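Local coordinates for hypothetical protein Ta0852 (Thermoplasma acidophilum, PDB 1YB2) that probably transfers methyl groups from S-adenosyl-L-methionine to RNA, possibly to N1 of adenine 58 in tRNA, at residues Ser79-Gly84 with Gly204-Phe209; Lys219-Leu224 with Phe261-Ile266; Met112-Val117 with Tyr130-Lys135. All blocks are in the same frame, centred on the assembly; numbering follows the deposited sequence.

Interaction 1: Ser79-Gly84 with Gly204-Phe209; sequences SPMYFG and GSVATF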
ATOM      1  N   SER A  79      -9.730   6.804   8.217  1.00 29.43           N
ATOM      2  CA  SER A  79      -8.993   5.845   7.408  1.00 30.04           C
ATOM      3  C   SER A  79      -7.638   6.491   7.158  1.00 28.86           C
ATOM      4  O   SER A  79      -7.567   7.721   7.054  1.00 28.38           O
ATOM      5  CB  SER A  79      -9.754   5.571   6.106  1.00 30.49           C
ATOM      6  OG  SER A  79      -8.898   5.110   5.086  1.00 34.30           O
ATOM      7  N   PRO A  80      -6.559   5.687   7.071  1.00 29.21           N
ATOM      8  CA  PRO A  80      -5.235   6.279   6.903  1.00 29.31           C
ATOM      9  C   PRO A  80      -5.065   7.116   5.638  1.00 29.68           C
ATOM     10  O   PRO A  80      -4.208   7.987   5.621  1.00 27.50           O
ATOM     11  CB  PRO A  80      -4.291   5.062   6.876  1.00 29.17           C
ATOM     12  CG  PRO A  80      -5.127   3.939   6.513  1.00 29.61           C
ATOM     13  CD  PRO A  80      -6.477   4.213   7.107  1.00 28.56           C
HETATM   14  N   MSE A  81      -5.889   6.887   4.607  1.00 31.07           N
HETATM   15  CA  MSE A  81      -5.836   7.740   3.422  1.00 35.89           C
HETATM   16  C   MSE A  81      -6.191   9.194   3.720  1.00 31.69           C
HETATM   17  O   MSE A  81      -5.792  10.059   2.963  1.00 31.59           O
HETATM   18  CB  MSE A  81      -6.672   7.206   2.227  1.00 34.51           C
HETATM   19  CG  MSE A  81      -8.178   7.288   2.353  1.00 39.15           C
HETATM   20 SE   MSE A  81      -9.069   6.917   0.556  1.00 53.70          SE
HETATM   21  CE  MSE A  81      -7.488   6.469  -0.474  1.00 42.65           C
ATOM     22  N   TYR A  82      -6.910   9.449   4.819  1.00 29.62           N
ATOM     23  CA  TYR A  82      -7.311  10.813   5.206  1.00 28.39           C
ATOM     24  C   TYR A  82      -6.369  11.520   6.177  1.00 28.15           C
ATOM     25  O   TYR A  82      -6.490  12.737   6.397  1.00 26.82           O
ATOM     26  CB  TYR A  82      -8.720  10.812   5.803  1.00 27.37           C
ATOM     27  CG  TYR A  82      -9.763  10.164   4.928  1.00 27.47           C
ATOM     28  CD1 TYR A  82      -9.865  10.480   3.572  1.00 27.95           C
ATOM     29  CD2 TYR A  82     -10.652   9.227   5.454  1.00 26.67           C
ATOM     30  CE1 TYR A  82     -10.846   9.864   2.741  1.00 27.98           C
ATOM     31  CE2 TYR A  82     -11.617   8.622   4.656  1.00 27.18           C
ATOM     32  CZ  TYR A  82     -11.711   8.950   3.292  1.00 28.16           C
ATOM     33  OH  TYR A  82     -12.678   8.356   2.495  1.00 28.37           O
ATOM     34  N   PHE A  83      -5.446  10.750   6.760  1.00 28.06           N
ATOM     35  CA  PHE A  83      -4.600  11.231   7.853  1.00 28.51           C
ATOM     36  C   PHE A  83      -3.871  12.513   7.484  1.00 28.92           C
ATOM     37  O   PHE A  83      -3.947  13.487   8.206  1.00 28.91           O
ATOM     38  CB  PHE A  83      -3.622  10.135   8.293  1.00 28.51           C
ATOM     39  CG  PHE A  83      -2.721  10.527   9.442  1.00 27.47           C
ATOM     40  CD1 PHE A  83      -3.136  10.354  10.767  1.00 27.94           C
ATOM     41  CD2 PHE A  83      -1.457  11.042   9.203  1.00 26.82           C
ATOM     42  CE1 PHE A  83      -2.297  10.694  11.830  1.00 25.08           C
ATOM     43  CE2 PHE A  83      -0.605  11.390  10.263  1.00 25.91           C
ATOM     44  CZ  PHE A  83      -1.032  11.210  11.575  1.00 27.66           C
ATOM     45  N   GLY A  84      -3.197  12.524   6.345  1.00 30.19           N
ATOM     46  CA  GLY A  84      -2.436  13.702   5.930  1.00 32.14           C
ATOM     47  C   GLY A  84      -3.264  14.951   5.659  1.00 33.44           C
ATOM     48  O   GLY A  84      -2.760  16.077   5.788  1.00 33.73           O
ATOM     49  N   GLY A 204     -20.253   5.437   3.343  1.00 24.02           N
ATOM     50  CA  GLY A 204     -19.011   5.907   3.940  1.00 24.11           C
ATOM     51  C   GLY A 204     -17.800   5.089   3.524  1.00 24.65           C
ATOM     52  O   GLY A 204     -16.672   5.438   3.871  1.00 24.78           O
ATOM     53  N   SER A 205     -18.043   4.001   2.778  1.00 24.84           N
ATOM     54  CA  SER A 205     -16.983   3.142   2.256  1.00 24.85           C
ATOM     55  C   SER A 205     -16.413   3.715   0.934  1.00 24.92           C
ATOM     56  O   SER A 205     -17.025   4.570   0.285  1.00 24.22           O
ATOM     57  CB  SER A 205     -17.481   1.696   2.093  1.00 24.15           C
ATOM     58  OG  SER A 205     -18.291   1.550   0.929  1.00 25.71           O
ATOM     59  N   VAL A 206     -15.219   3.258   0.571  1.00 24.80           N
ATOM     60  CA  VAL A 206     -14.478   3.815  -0.567  1.00 25.63           C
ATOM     61  C   VAL A 206     -14.353   2.816  -1.710  1.00 24.95           C
ATOM     62  O   VAL A 206     -14.097   1.624  -1.484  1.00 25.08           O
ATOM     63  CB  VAL A 206     -13.066   4.272  -0.116  1.00 26.16           C
ATOM     64  CG1 VAL A 206     -12.200   4.678  -1.319  1.00 26.71           C
ATOM     65  CG2 VAL A 206     -13.191   5.451   0.860  1.00 26.83           C
ATOM     66  N   ALA A 207     -14.498   3.313  -2.929  1.00 24.68           N
ATOM     67  CA  ALA A 207     -14.269   2.533  -4.137  1.00 25.30           C
ATOM     68  C   ALA A 207     -13.042   3.082  -4.828  1.00 25.68           C
ATOM     69  O   ALA A 207     -12.855   4.312  -4.917  1.00 25.74           O
ATOM     70  CB  ALA A 207     -15.478   2.610  -5.082  1.00 25.38           C
ATOM     71  N   THR A 208     -12.205   2.177  -5.308  1.00 25.78           N
ATOM     72  CA  THR A 208     -10.985   2.556  -6.021  1.00 26.67           C
ATOM     73  C   THR A 208     -11.116   2.041  -7.445  1.00 26.08           C
ATOM     74  O   THR A 208     -11.363   0.842  -7.634  1.00 25.69           O
ATOM     75  CB  THR A 208      -9.722   1.939  -5.355  1.00 26.49           C
ATOM     76  OG1 THR A 208      -9.611   2.423  -4.010  1.00 29.90           O
ATOM     77  CG2 THR A 208      -8.475   2.335  -6.102  1.00 28.11           C
ATOM     78  N   PHE A 209     -10.949   2.929  -8.430  1.00 25.23           N
ATOM     79  CA  PHE A 209     -11.079   2.563  -9.839  1.00 25.44           C
ATOM     80  C   PHE A 209      -9.738   2.737 -10.527  1.00 26.10           C
ATOM     81  O   PHE A 209      -9.157   3.811 -10.424  1.00 26.06           O
ATOM     82  CB  PHE A 209     -12.085   3.476 -10.564  1.00 25.41           C
ATOM     83  CG  PHE A 209     -13.483   3.393 -10.036  1.00 24.26           C
ATOM     84  CD1 PHE A 209     -13.897   4.215  -8.987  1.00 26.13           C
ATOM     85  CD2 PHE A 209     -14.390   2.504 -10.599  1.00 25.37           C
ATOM     86  CE1 PHE A 209     -15.207   4.144  -8.497  1.00 27.87           C
ATOM     87  CE2 PHE A 209     -15.702   2.422 -10.115  1.00 29.52           C
ATOM     88  CZ  PHE A 209     -16.098   3.238  -9.046  1.00 27.28           C
TER
HETATM   89  O   HOH W   1     -14.176   6.665   3.896  1.00 25.64           O
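The backbone carrying Met-81 and Tyr-82 is a tight turn leading into helix 83-86, and it faces strand 205-211 at Val-206. Two bonds hold the turn: Tyr-82 N to Ser-79 O at 2.9 Å and Phe-83 N to Pro-80 O at 3.2 Å. Both Met-81, a selenomethionine, and Tyr-82 start out in the direction of the strand.

Val-206 meets each of them with a different methyl. Its CG2 lies 3.4 Å from Tyr-82 OH, a van der Waals contact at the phenol end of the ring. The Tyr-82 and Val-206 side chains run past each other in opposite directions. CG1 of Val-206 is anti to the backbone N (chi1 172°) and faces Met-81, whose SE is 4.3 Å away. This second contact is loose and purely apolar. Within the turn Met-81 also lies on the ring: its CG sits 3.7 Å above the Tyr-82 ring plane, near the rim.

The polar end of the tyrosine reaches the other segment through water. Water 1 lies at the ring edge, in plane, 2.7 Å from Tyr-82 OH. It donates a hydrogen bond to Gly-204 O over 2.8 Å. The bridge joins the turn to the corner at Gly-204, two residues before Val-206.

Neighbouring strand 258-267 adds Phe-264 against Met-81 and Ile-266 against Tyr-82. From the second subunit, Tyr-127 packs on Met-81 and Tyr-130 on Pro-80.

Strand 205-211 pairs in parallel with 180-185 and antiparallel with 258-267. This is the junction of parallel and antiparallel strands characteristic of the class I S-adenosyl-L-methionine-dependent methyltransferase sheet. The turn 79-84 packs against it, at a place away from the predicted cofactor-binding residues.

Interaction 2: Lys219-Leu224 with Phe261-Ile266; sequences KTVLSL and FITFAI
Val-221 and Leu-224 of segment 219-224 meet Thr-263 and Ala-265 on strand 258-267. Val-221 touches with CG2, which lies 3.8 Å from Thr-263 OG1 and crosses that side chain at a slant. Leu-224 and Thr-263 come tip to tip, with Leu-224 CD1 at 4.0 Å from Thr-263 CG2. The same CD1 reaches Ala-265 CB at 3.9 Å. The two strand residues are alternate ones, so both face the helix.

With chi1 of Thr-263 at -66°, CG2 stands anti to the backbone N and meets both Leu-224 and Val-221. OG1 takes another direction and is hydrogen-bonded to Thr-234 OG1 on strand 229-242. That bond probably holds the rotation in which CG2 faces the helix.

On the helix side, Ser-223 OG donates to Thr-220 O over 2.7 Å, a side-chain bond back to the residue three before it. Thr-220 packs on Pro-190 and Trp-191. Val-221 also touches Leu-243 of the second subunit.

This is helix-on-sheet packing in the antiparallel part of the Rossmann-like methyltransferase fold. Helix 214-223 follows strand 205-211 in the chain and lies over the neighbouring strand 258-267, as in class I methyltransferases.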
ATOM      1  N   LYS A 219     -14.056  10.205 -17.918  1.00 28.79           N
ATOM      2  CA  LYS A 219     -15.396   9.638 -18.087  1.00 29.16           C
ATOM      3  C   LYS A 219     -15.898   8.959 -16.794  1.00 28.09           C
ATOM      4  O   LYS A 219     -17.073   9.040 -16.441  1.00 27.14           O
ATOM      5  CB  LYS A 219     -15.370   8.619 -19.223  1.00 29.24           C
ATOM      6  CG  LYS A 219     -16.733   8.296 -19.789  1.00 32.51           C
ATOM      7  CD  LYS A 219     -16.598   7.556 -21.120  1.00 34.59           C
ATOM      8  CE  LYS A 219     -17.971   7.219 -21.715  1.00 38.72           C
ATOM      9  NZ  LYS A 219     -18.923   8.390 -21.697  1.00 41.31           N
ATOM     10  N   THR A 220     -15.002   8.254 -16.122  1.00 28.00           N
ATOM     11  CA  THR A 220     -15.321   7.607 -14.847  1.00 28.08           C
ATOM     12  C   THR A 220     -15.727   8.648 -13.798  1.00 28.12           C
ATOM     13  O   THR A 220     -16.730   8.480 -13.097  1.00 27.85           O
ATOM     14  CB  THR A 220     -14.138   6.756 -14.359  1.00 28.21           C
ATOM     15  OG1 THR A 220     -13.868   5.724 -15.315  1.00 28.45           O
ATOM     16  CG2 THR A 220     -14.417   6.127 -12.970  1.00 28.25           C
ATOM     17  N   VAL A 221     -14.942   9.722 -13.686  1.00 28.45           N
ATOM     18  CA  VAL A 221     -15.204  10.753 -12.682  1.00 28.24           C
ATOM     19  C   VAL A 221     -16.542  11.442 -12.954  1.00 29.11           C
ATOM     20  O   VAL A 221     -17.334  11.665 -12.038  1.00 28.64           O
ATOM     21  CB  VAL A 221     -14.048  11.800 -12.591  1.00 28.03           C
ATOM     22  CG1 VAL A 221     -14.468  12.990 -11.717  1.00 28.16           C
ATOM     23  CG2 VAL A 221     -12.787  11.155 -12.022  1.00 27.47           C
ATOM     24  N   LEU A 222     -16.798  11.733 -14.224  1.00 29.89           N
ATOM     25  CA  LEU A 222     -18.044  12.375 -14.645  1.00 30.98           C
ATOM     26  C   LEU A 222     -19.256  11.521 -14.323  1.00 30.21           C
ATOM     27  O   LEU A 222     -20.312  12.055 -14.040  1.00 29.90           O
ATOM     28  CB  LEU A 222     -18.006  12.702 -16.149  1.00 31.08           C
ATOM     29  CG  LEU A 222     -17.490  14.080 -16.588  1.00 34.08           C
ATOM     30  CD1 LEU A 222     -16.402  14.632 -15.662  1.00 37.61           C
ATOM     31  CD2 LEU A 222     -16.978  14.028 -18.020  1.00 33.25           C
ATOM     32  N   SER A 223     -19.095  10.202 -14.347  1.00 30.20           N
ATOM     33  CA  SER A 223     -20.198   9.289 -14.023  1.00 30.62           C
ATOM     34  C   SER A 223     -20.535   9.163 -12.519  1.00 31.15           C
ATOM     35  O   SER A 223     -21.581   8.617 -12.173  1.00 30.87           O
ATOM     36  CB  SER A 223     -19.923   7.891 -14.580  1.00 29.74           C
ATOM     37  OG  SER A 223     -18.962   7.197 -13.789  1.00 30.67           O
ATOM     38  N   LEU A 224     -19.648   9.626 -11.641  1.00 31.83           N
ATOM     39  CA  LEU A 224     -19.786   9.389 -10.181  1.00 33.06           C
ATOM     40  C   LEU A 224     -21.023   9.975  -9.431  1.00 33.88           C
ATOM     41  O   LEU A 224     -21.719   9.253  -8.667  1.00 33.88           O
ATOM     42  CB  LEU A 224     -18.486   9.776  -9.445  1.00 32.64           C
ATOM     43  CG  LEU A 224     -17.263   8.887  -9.706  1.00 31.38           C
ATOM     44  CD1 LEU A 224     -16.040   9.458  -8.980  1.00 31.55           C
ATOM     45  CD2 LEU A 224     -17.486   7.440  -9.302  1.00 31.61           C
ATOM     46  N   PHE A 261      -4.121   5.460 -13.791  1.00 28.97           N
ATOM     47  CA  PHE A 261      -4.997   6.549 -13.382  1.00 27.16           C
ATOM     48  C   PHE A 261      -5.935   5.979 -12.326  1.00 26.77           C
ATOM     49  O   PHE A 261      -6.698   5.052 -12.604  1.00 26.20           O
ATOM     50  CB  PHE A 261      -5.756   7.100 -14.585  1.00 26.83           C
ATOM     51  CG  PHE A 261      -4.869   7.817 -15.581  1.00 27.77           C
ATOM     52  CD1 PHE A 261      -4.795   9.207 -15.591  1.00 27.01           C
ATOM     53  CD2 PHE A 261      -4.072   7.102 -16.469  1.00 28.55           C
ATOM     54  CE1 PHE A 261      -3.965   9.875 -16.483  1.00 26.37           C
ATOM     55  CE2 PHE A 261      -3.237   7.765 -17.376  1.00 30.04           C
ATOM     56  CZ  PHE A 261      -3.188   9.158 -17.375  1.00 27.93           C
ATOM     57  N   ILE A 262      -5.836   6.494 -11.108  1.00 25.74           N
ATOM     58  CA  ILE A 262      -6.531   5.891  -9.977  1.00 25.27           C
ATOM     59  C   ILE A 262      -7.523   6.888  -9.397  1.00 24.49           C
ATOM     60  O   ILE A 262      -7.135   7.974  -8.958  1.00 23.78           O
ATOM     61  CB  ILE A 262      -5.549   5.427  -8.893  1.00 25.29           C
ATOM     62  CG1 ILE A 262      -4.473   4.497  -9.509  1.00 26.50           C
ATOM     63  CG2 ILE A 262      -6.311   4.740  -7.741  1.00 23.15           C
ATOM     64  CD1 ILE A 262      -3.227   4.323  -8.605  1.00 27.89           C
ATOM     65  N   THR A 263      -8.801   6.518  -9.421  1.00 24.31           N
ATOM     66  CA  THR A 263      -9.888   7.363  -8.905  1.00 24.42           C
ATOM     67  C   THR A 263     -10.416   6.776  -7.589  1.00 24.51           C
ATOM     68  O   THR A 263     -10.699   5.577  -7.500  1.00 24.55           O
ATOM     69  CB  THR A 263     -11.041   7.463  -9.935  1.00 24.99           C
ATOM     70  OG1 THR A 263     -10.583   8.167 -11.088  1.00 25.25           O
ATOM     71  CG2 THR A 263     -12.295   8.179  -9.353  1.00 23.75           C
ATOM     72  N   PHE A 264     -10.519   7.619  -6.567  1.00 24.13           N
ATOM     73  CA  PHE A 264     -11.148   7.244  -5.298  1.00 24.33           C
ATOM     74  C   PHE A 264     -12.477   7.971  -5.130  1.00 24.09           C
ATOM     75  O   PHE A 264     -12.568   9.169  -5.394  1.00 23.71           O
ATOM     76  CB  PHE A 264     -10.248   7.616  -4.113  1.00 24.87           C
ATOM     77  CG  PHE A 264      -8.903   6.961  -4.144  1.00 26.97           C
ATOM     78  CD1 PHE A 264      -7.788   7.648  -4.636  1.00 29.15           C
ATOM     79  CD2 PHE A 264      -8.747   5.643  -3.700  1.00 28.92           C
ATOM     80  CE1 PHE A 264      -6.520   7.040  -4.673  1.00 30.96           C
ATOM     81  CE2 PHE A 264      -7.479   5.018  -3.729  1.00 30.41           C
ATOM     82  CZ  PHE A 264      -6.371   5.719  -4.211  1.00 29.64           C
ATOM     83  N   ALA A 265     -13.487   7.253  -4.654  1.00 23.44           N
ATOM     84  CA  ALA A 265     -14.819   7.817  -4.430  1.00 23.75           C
ATOM     85  C   ALA A 265     -15.404   7.236  -3.142  1.00 24.03           C
ATOM     86  O   ALA A 265     -15.127   6.075  -2.788  1.00 22.96           O
ATOM     87  CB  ALA A 265     -15.728   7.513  -5.629  1.00 23.93           C
ATOM     88  N   ILE A 266     -16.186   8.042  -2.434  1.00 23.37           N
ATOM     89  CA  ILE A 266     -16.895   7.574  -1.227  1.00 22.68           C
ATOM     90  C   ILE A 266     -18.404   7.409  -1.468  1.00 22.93           C
ATOM     91  O   ILE A 266     -19.035   8.281  -2.054  1.00 22.08           O
ATOM     92  CB  ILE A 266     -16.593   8.511   0.002  1.00 22.26           C
ATOM     93  CG1 ILE A 266     -17.196   7.981   1.310  1.00 22.87           C
ATOM     94  CG2 ILE A 266     -16.979  10.000  -0.291  1.00 22.48           C
ATOM     95  CD1 ILE A 266     -16.618   8.675   2.553  1.00 22.73           C
TER

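Interaction 3: Met112-Val117 with Tyr130-Lys135; sequences MDILEV and YALNGK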
HETATM    1  N   MSE A 112     -12.344  -6.773   7.065  1.00 37.14           N
HETATM    2  CA  MSE A 112     -13.136  -6.161   5.996  1.00 39.18           C
HETATM    3  C   MSE A 112     -13.688  -7.193   5.016  1.00 35.19           C
HETATM    4  O   MSE A 112     -13.074  -8.227   4.765  1.00 33.62           O
HETATM    5  CB  MSE A 112     -12.296  -5.135   5.224  1.00 38.79           C
HETATM    6  CG  MSE A 112     -11.781  -3.952   6.040  1.00 41.79           C
HETATM    7 SE   MSE A 112     -10.599  -2.841   4.922  1.00 52.15          SE
HETATM    8  CE  MSE A 112     -11.989  -1.955   3.968  1.00 46.37           C
ATOM      9  N   ASP A 113     -14.863  -6.894   4.469  1.00 32.84           N
ATOM     10  CA  ASP A 113     -15.406  -7.629   3.329  1.00 30.25           C
ATOM     11  C   ASP A 113     -15.198  -6.797   2.062  1.00 28.91           C
ATOM     12  O   ASP A 113     -15.833  -5.758   1.865  1.00 27.44           O
ATOM     13  CB  ASP A 113     -16.875  -7.966   3.535  1.00 29.97           C
ATOM     14  CG  ASP A 113     -17.098  -8.885   4.732  1.00 31.21           C
ATOM     15  OD1 ASP A 113     -16.322  -9.854   4.928  1.00 31.07           O
ATOM     16  OD2 ASP A 113     -18.057  -8.641   5.484  1.00 31.87           O
ATOM     17  N   ILE A 114     -14.310  -7.283   1.208  1.00 27.43           N
ATOM     18  CA  ILE A 114     -13.851  -6.549   0.037  1.00 27.11           C
ATOM     19  C   ILE A 114     -14.395  -7.167  -1.236  1.00 26.25           C
ATOM     20  O   ILE A 114     -14.433  -8.403  -1.388  1.00 26.17           O
ATOM     21  CB  ILE A 114     -12.294  -6.488   0.020  1.00 27.10           C
ATOM     22  CG1 ILE A 114     -11.814  -5.761   1.296  1.00 28.23           C
ATOM     23  CG2 ILE A 114     -11.763  -5.829  -1.289  1.00 24.30           C
ATOM     24  CD1 ILE A 114     -10.309  -5.656   1.426  1.00 30.01           C
ATOM     25  N   LEU A 115     -14.832  -6.302  -2.141  1.00 24.83           N
ATOM     26  CA  LEU A 115     -15.288  -6.707  -3.460  1.00 24.52           C
ATOM     27  C   LEU A 115     -14.237  -6.272  -4.479  1.00 24.68           C
ATOM     28  O   LEU A 115     -13.855  -5.101  -4.521  1.00 24.14           O
ATOM     29  CB  LEU A 115     -16.645  -6.050  -3.790  1.00 24.53           C
ATOM     30  CG  LEU A 115     -17.200  -6.366  -5.189  1.00 25.14           C
ATOM     31  CD1 LEU A 115     -17.504  -7.857  -5.292  1.00 22.51           C
ATOM     32  CD2 LEU A 115     -18.458  -5.550  -5.472  1.00 24.08           C
ATOM     33  N   GLU A 116     -13.756  -7.219  -5.281  1.00 24.49           N
ATOM     34  CA  GLU A 116     -12.829  -6.918  -6.352  1.00 25.48           C
ATOM     35  C   GLU A 116     -13.479  -7.261  -7.696  1.00 25.65           C
ATOM     36  O   GLU A 116     -13.795  -8.426  -7.971  1.00 25.60           O
ATOM     37  CB  GLU A 116     -11.523  -7.699  -6.131  1.00 25.26           C
ATOM     38  CG  GLU A 116     -10.466  -7.496  -7.173  1.00 26.54           C
ATOM     39  CD  GLU A 116      -9.186  -8.294  -6.883  1.00 28.19           C
ATOM     40  OE1 GLU A 116      -9.232  -9.271  -6.097  1.00 31.24           O
ATOM     41  OE2 GLU A 116      -8.129  -7.952  -7.464  1.00 32.66           O
ATOM     42  N   VAL A 117     -13.669  -6.237  -8.525  1.00 25.50           N
ATOM     43  CA  VAL A 117     -14.294  -6.357  -9.833  1.00 26.65           C
ATOM     44  C   VAL A 117     -13.189  -6.274 -10.891  1.00 27.53           C
ATOM     45  O   VAL A 117     -12.583  -5.211 -11.097  1.00 27.44           O
ATOM     46  CB  VAL A 117     -15.375  -5.265 -10.035  1.00 26.32           C
ATOM     47  CG1 VAL A 117     -16.107  -5.456 -11.337  1.00 27.74           C
ATOM     48  CG2 VAL A 117     -16.370  -5.274  -8.855  1.00 27.67           C
ATOM     49  N   TYR A 130      -3.077 -10.870   1.903  1.00 25.33           N
ATOM     50  CA  TYR A 130      -1.994 -10.678   2.865  1.00 26.51           C
ATOM     51  C   TYR A 130      -2.427  -9.708   3.969  1.00 26.54           C
ATOM     52  O   TYR A 130      -2.186  -9.956   5.149  1.00 27.48           O
ATOM     53  CB  TYR A 130      -0.734 -10.173   2.154  1.00 27.54           C
ATOM     54  CG  TYR A 130       0.567 -10.368   2.926  1.00 28.94           C
ATOM     55  CD1 TYR A 130       1.161 -11.624   3.030  1.00 30.25           C
ATOM     56  CD2 TYR A 130       1.210  -9.281   3.528  1.00 29.52           C
ATOM     57  CE1 TYR A 130       2.373 -11.791   3.720  1.00 32.29           C
ATOM     58  CE2 TYR A 130       2.418  -9.439   4.218  1.00 31.28           C
ATOM     59  CZ  TYR A 130       2.989 -10.686   4.303  1.00 31.27           C
ATOM     60  OH  TYR A 130       4.172 -10.835   4.986  1.00 33.93           O
ATOM     61  N   ALA A 131      -3.076  -8.620   3.580  1.00 26.51           N
ATOM     62  CA  ALA A 131      -3.556  -7.601   4.521  1.00 27.15           C
ATOM     63  C   ALA A 131      -4.691  -8.103   5.422  1.00 27.84           C
ATOM     64  O   ALA A 131      -4.723  -7.792   6.625  1.00 27.77           O
ATOM     65  CB  ALA A 131      -3.974  -6.338   3.767  1.00 26.84           C
ATOM     66  N   LEU A 132      -5.612  -8.882   4.847  1.00 27.72           N
ATOM     67  CA  LEU A 132      -6.712  -9.467   5.599  1.00 28.70           C
ATOM     68  C   LEU A 132      -6.227 -10.439   6.660  1.00 29.04           C
ATOM     69  O   LEU A 132      -6.855 -10.560   7.706  1.00 29.67           O
ATOM     70  CB  LEU A 132      -7.717 -10.168   4.677  1.00 28.19           C
ATOM     71  CG  LEU A 132      -8.598  -9.273   3.806  1.00 29.48           C
ATOM     72  CD1 LEU A 132      -9.477 -10.184   2.916  1.00 28.27           C
ATOM     73  CD2 LEU A 132      -9.467  -8.286   4.634  1.00 28.23           C
ATOM     74  N   ASN A 133      -5.116 -11.126   6.389  1.00 29.52           N
ATOM     75  CA  ASN A 133      -4.472 -11.992   7.382  1.00 30.28           C
ATOM     76  C   ASN A 133      -5.431 -13.074   7.908  1.00 30.19           C
ATOM     77  O   ASN A 133      -5.454 -13.386   9.100  1.00 29.81           O
ATOM     78  CB  ASN A 133      -3.908 -11.135   8.535  1.00 30.40           C
ATOM     79  CG  ASN A 133      -2.865 -11.866   9.361  1.00 31.64           C
ATOM     80  OD1 ASN A 133      -1.964 -12.495   8.818  1.00 31.88           O
ATOM     81  ND2 ASN A 133      -2.995 -11.788  10.693  1.00 33.24           N
ATOM     82  N   GLY A 134      -6.236 -13.627   7.005  1.00 30.13           N
ATOM     83  CA  GLY A 134      -7.185 -14.672   7.359  1.00 30.06           C
ATOM     84  C   GLY A 134      -8.498 -14.178   7.949  1.00 30.35           C
ATOM     85  O   GLY A 134      -9.388 -14.976   8.207  1.00 30.60           O
ATOM     86  N   LYS A 135      -8.630 -12.866   8.150  1.00 30.67           N
ATOM     87  CA  LYS A 135      -9.833 -12.288   8.755  1.00 30.91           C
ATOM     88  C   LYS A 135     -10.558 -11.363   7.789  1.00 30.31           C
ATOM     89  O   LYS A 135      -9.970 -10.404   7.253  1.00 30.93           O
ATOM     90  CB  LYS A 135      -9.474 -11.516  10.019  1.00 31.49           C
ATOM     91  CG  LYS A 135      -9.395 -12.373  11.250  1.00 36.11           C
ATOM     92  CD  LYS A 135      -8.563 -11.708  12.335  1.00 42.30           C
ATOM     93  CE  LYS A 135      -8.761 -12.434  13.664  1.00 44.86           C
ATOM     94  NZ  LYS A 135      -7.634 -12.173  14.607  1.00 47.89           N
TER
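Leu-132 carries this contact, reaching from the last turn of helix 123-132 to Met-112 and to Ile-114 of strand 113-117. Its CA is 7.2 Å from the CA of Met-112, the closest pair of CA atoms across the contact.

From CB the chain turns with CG anti to the carbonyl carbon (chi1 -72°). CB itself makes no close approach to the strand segment. CG then splits into two methyls. CD1 continues the chain anti to CA (chi2 177°) and stays beyond close contact with 112-117. CD2 branches toward the strand and does the touching. It lies 3.6 Å from Met-112 O and 4.1 Å from Met-112 N, so it rests on the backbone of that residue. It is also 4.3 Å from Met-112 CB and 4.2 Å from Ile-114 CD1. A single methyl therefore packs against both residues. Met-112 is a selenomethionine whose end leads away from 130-135, and its side chain touches Asp-181 and Ala-182.

The chain after Leu-132 turns back at once. Asn-133 leaves the helix with positive phi, and a type I' beta turn runs from Leu-132 to Lys-135. It is closed by Lys-135 N to Leu-132 O at 2.9 Å.

Ile-114 packs further on Ile-128 of the same helix, on Ile-184 of strand 180-185 and on Leu-108. Tyr-130 makes a cation-pi contact with Arg-109 of the second subunit. Strand 113-117, helix 123-132 and strand 137-141 form a beta-alpha-beta unit, with the turn 132-135 leading into the second strand. Within the sheet, 113-117 lies between 137-141 and 180-185, parallel to both, and helix 123-132 packs against it partly through Leu-132.

All three interactions reach one mixed sheet. Interactions 1 and 2 are directly joined, because strands 205-211 and 258-267 are neighbours: Phe-209 N to Thr-263 O and Ala-207 N to Ala-265 O are probable hydrogen bonds, each 2.8 Å. Their centres are about 13 Å apart. Interaction 3 lies among the parallel strands, its centre about 15 Å from that of interaction 1 and 22 Å from that of interaction 2, touching neither. Asp-186, a predicted S-adenosyl-L-methionine-binding residue, has its side chain about 11 Å from that of Thr-263 in interaction 2 and about 12 Å from that of Ile-114 in interaction 3. Each interaction also meets the second subunit.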